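Local atomic coordinates of LP1413 - SCCmec type IV-encoded DNA binding protein (Staphylococcus aureus, PDB entry 6BTC), a protein that binds single-stranded DNA and is encoded by a mobile staphylococcal cassette chromosome element, SCCmec type IV. Residues G62-I67 with Y77-I82. Sequence-based numbering, arbitrary orientation.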
ATOM      1  N   GLY A  62     -11.578   3.524   8.787  1.00 40.53           N
ATOM      2  CA  GLY A  62     -10.937   3.077  10.000  1.00 44.06           C
ATOM      3  C   GLY A  62      -9.519   2.592   9.833  1.00 31.39           C
ATOM      4  O   GLY A  62      -8.976   2.009  10.775  1.00 38.60           O
ATOM      5  N   LEU A  63      -8.909   2.799   8.676  1.00 32.25           N
ATOM      6  CA  LEU A  63      -7.519   2.402   8.498  1.00 32.66           C
ATOM      7  C   LEU A  63      -6.588   3.449   9.102  1.00 28.74           C
ATOM      8  O   LEU A  63      -6.875   4.644   9.050  1.00 28.78           O
ATOM      9  CB  LEU A  63      -7.181   2.232   7.019  1.00 27.63           C
ATOM     10  CG  LEU A  63      -7.874   1.098   6.258  1.00 32.00           C
ATOM     11  CD1 LEU A  63      -7.345   1.066   4.835  1.00 35.07           C
ATOM     12  CD2 LEU A  63      -7.662  -0.231   6.938  1.00 31.12           C
ATOM     13  N   PRO A  64      -5.457   3.032   9.653  1.00 30.53           N
ATOM     14  CA  PRO A  64      -4.549   3.978  10.314  1.00 25.56           C
ATOM     15  C   PRO A  64      -3.599   4.658   9.333  1.00 26.14           C
ATOM     16  O   PRO A  64      -2.376   4.624   9.500  1.00 26.50           O
ATOM     17  CB  PRO A  64      -3.804   3.075  11.297  1.00 27.27           C
ATOM     18  CG  PRO A  64      -3.697   1.781  10.578  1.00 30.81           C
ATOM     19  CD  PRO A  64      -4.977   1.642   9.781  1.00 28.22           C
ATOM     20  N   PHE A  65      -4.170   5.294   8.313  1.00 23.53           N
ATOM     21  CA  PHE A  65      -3.395   5.960   7.278  1.00 22.61           C
ATOM     22  C   PHE A  65      -4.127   7.217   6.847  1.00 21.81           C
ATOM     23  O   PHE A  65      -5.348   7.292   6.928  1.00 29.16           O
ATOM     24  CB  PHE A  65      -3.179   5.083   6.029  1.00 25.33           C
ATOM     25  CG  PHE A  65      -2.638   3.712   6.318  1.00 19.91           C
ATOM     26  CD1 PHE A  65      -1.301   3.520   6.573  1.00 24.33           C
ATOM     27  CD2 PHE A  65      -3.466   2.612   6.286  1.00 29.66           C
ATOM     28  CE1 PHE A  65      -0.791   2.241   6.819  1.00 26.15           C
ATOM     29  CE2 PHE A  65      -2.969   1.336   6.528  1.00 30.34           C
ATOM     30  CZ  PHE A  65      -1.622   1.156   6.796  1.00 27.99           C
ATOM     31  N   LYS A  66      -3.374   8.193   6.363  1.00 23.73           N
ATOM     32  CA  LYS A  66      -3.966   9.318   5.671  1.00 25.89           C
ATOM     33  C   LYS A  66      -2.994   9.804   4.608  1.00 29.94           C
ATOM     34  O   LYS A  66      -1.803   9.480   4.626  1.00 27.23           O
ATOM     35  CB  LYS A  66      -4.323  10.448   6.641  1.00 32.51           C
ATOM     36  CG  LYS A  66      -3.141  11.177   7.223  1.00 38.55           C
ATOM     37  CD  LYS A  66      -3.579  12.121   8.339  1.00 47.26           C
ATOM     38  CE  LYS A  66      -2.393  12.856   8.969  1.00 48.32           C
ATOM     39  NZ  LYS A  66      -2.818  13.698  10.139  1.00 54.36           N
ATOM     40  N   ILE A  67      -3.523  10.591   3.682  1.00 30.21           N
ATOM     41  CA  ILE A  67      -2.739  11.194   2.616  1.00 28.96           C
ATOM     42  C   ILE A  67      -2.250  12.548   3.099  1.00 32.40           C
ATOM     43  O   ILE A  67      -3.031  13.336   3.648  1.00 32.65           O
ATOM     44  CB  ILE A  67      -3.583  11.338   1.336  1.00 35.12           C
ATOM     45  CG1 ILE A  67      -4.079   9.971   0.871  1.00 36.37           C
ATOM     46  CG2 ILE A  67      -2.787  12.022   0.237  1.00 31.59           C
ATOM     47  CD1 ILE A  67      -5.053  10.038  -0.293  1.00 41.57           C
ATOM     48  N   TYR A  77       1.668   8.858   1.724  1.00 25.11           N
ATOM     49  CA  TYR A  77       0.846   8.441   2.846  1.00 26.18           C
ATOM     50  C   TYR A  77       1.602   8.607   4.163  1.00 29.74           C
ATOM     51  O   TYR A  77       2.827   8.757   4.196  1.00 25.11           O
ATOM     52  CB  TYR A  77       0.408   6.985   2.690  1.00 30.12           C
ATOM     53  CG  TYR A  77      -0.307   6.696   1.387  1.00 36.70           C
ATOM     54  CD1 TYR A  77      -1.651   7.011   1.223  1.00 35.37           C
ATOM     55  CD2 TYR A  77       0.360   6.095   0.327  1.00 36.37           C
ATOM     56  CE1 TYR A  77      -2.304   6.743   0.040  1.00 39.32           C
ATOM     57  CE2 TYR A  77      -0.288   5.825  -0.862  1.00 37.17           C
ATOM     58  CZ  TYR A  77      -1.616   6.150  -1.000  1.00 44.35           C
ATOM     59  OH  TYR A  77      -2.261   5.882  -2.184  1.00 48.39           O
ATOM     60  N   GLN A  78       0.843   8.583   5.255  1.00 25.66           N
ATOM     61  CA  GLN A  78       1.405   8.601   6.594  1.00 25.51           C
ATOM     62  C   GLN A  78       0.638   7.624   7.458  1.00 24.57           C
ATOM     63  O   GLN A  78      -0.597   7.633   7.462  1.00 27.13           O
ATOM     64  CB  GLN A  78       1.344  10.001   7.214  1.00 28.21           C
ATOM     65  CG  GLN A  78       1.884  10.045   8.636  1.00 26.92           C
ATOM     66  CD  GLN A  78       1.941  11.451   9.187  1.00 24.17           C
ATOM     67  OE1 GLN A  78       0.994  12.228   9.063  1.00 27.44           O
ATOM     68  NE2 GLN A  78       3.064  11.793   9.786  1.00 24.97           N
ATOM     69  N   LYS A  79       1.374   6.745   8.133  1.00 23.21           N
ATOM     70  CA  LYS A  79       0.813   5.924   9.194  1.00 25.03           C
ATOM     71  C   LYS A  79       0.508   6.804  10.406  1.00 31.66           C
ATOM     72  O   LYS A  79       1.365   7.563  10.866  1.00 28.38           O
ATOM     73  CB  LYS A  79       1.798   4.823   9.558  1.00 23.48           C
ATOM     74  CG  LYS A  79       1.391   3.916  10.696  1.00 27.79           C
ATOM     75  CD  LYS A  79       0.472   2.814  10.234  1.00 27.03           C
ATOM     76  CE  LYS A  79      -0.007   2.000  11.402  1.00 24.26           C
ATOM     77  NZ  LYS A  79       1.107   1.286  12.069  1.00 32.35           N
ATOM     78  N   ILE A  80      -0.717   6.716  10.917  1.00 28.55           N
ATOM     79  CA  ILE A  80      -1.147   7.552  12.026  1.00 31.46           C
ATOM     80  C   ILE A  80      -1.527   6.654  13.188  1.00 33.23           C
ATOM     81  O   ILE A  80      -1.621   5.434  13.065  1.00 31.96           O
ATOM     82  CB  ILE A  80      -2.314   8.489  11.655  1.00 30.58           C
ATOM     83  CG1 ILE A  80      -3.575   7.684  11.327  1.00 31.65           C
ATOM     84  CG2 ILE A  80      -1.925   9.360  10.468  1.00 29.80           C
ATOM     85  CD1 ILE A  80      -4.814   8.547  11.149  1.00 32.06           C
ATOM     86  N   GLY A  81      -1.776   7.285  14.318  1.00 35.04           N
ATOM     87  CA  GLY A  81      -1.947   6.548  15.541  1.00 33.96           C
ATOM     88  C   GLY A  81      -3.304   5.888  15.636  1.00 38.20           C
ATOM     89  O   GLY A  81      -4.326   6.410  15.187  1.00 38.47           O
ATOM     90  N   ILE A  82      -3.292   4.736  16.294  1.00 46.01           N
ATOM     91  CA  ILE A  82      -4.411   3.809  16.282  1.00 56.08           C
ATOM     92  C   ILE A  82      -5.256   3.861  17.558  1.00 57.10           C
ATOM     93  O   ILE A  82      -6.445   3.504  17.514  1.00 54.32           O
ATOM     94  CB  ILE A  82      -3.852   2.388  16.028  1.00 51.06           C
ATOM     95  CG1 ILE A  82      -2.945   1.930  17.170  1.00 45.25           C
ATOM     96  CG2 ILE A  82      -2.996   2.390  14.751  1.00 48.33           C
ATOM     97  CD1 ILE A  82      -2.362   0.515  16.993  1.00 44.08           C
TER
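K66 and Q78 face each other as an antiparallel hydrogen-bonded pair, joined both ways through their backbones: K66 N to Q78 O at 3.0 Å and Q78 N to K66 O at 2.9 Å. A third bond, I80 N to P64 O (3.0 Å, 169° at the hydrogen), is straight at its donor, yet that donor lies 54° above the carbonyl plane of P64, the centre of an inverse gamma turn. On the face with F65, K79 CD meets F65 CE1 at 3.7 Å and K79 CE reaches P64 CG at 3.8 Å; the bend at chi2 (83°) brings the lysine's aliphatic chain obliquely against both residues. I67 CG1 lies 3.8 Å from Y77 CE1, the two side chains running alongside. F65 with K79 and I67 with Y77 are antiparallel non-hydrogen-bonded pairs flanking K66 with Q78, at the end of hairpin 65-71/74-79 away from its turn. The arrangement of helices and three-stranded sheet is that of a winged-helix domain, in which this hairpin forms the wing. On the other face the extended K66 chain crosses I80 at about a right angle, its CE 3.8 Å from I80 CG2. Farther out, K79 NZ is hydrogen-bonded to the carbonyl oxygens of F20 and Q22, and Q78 NE2 to that of G25. F65 packs edge-to-face with F20 of helix 6-21, while I57 of helix 43-59 touches both F65 and Y77.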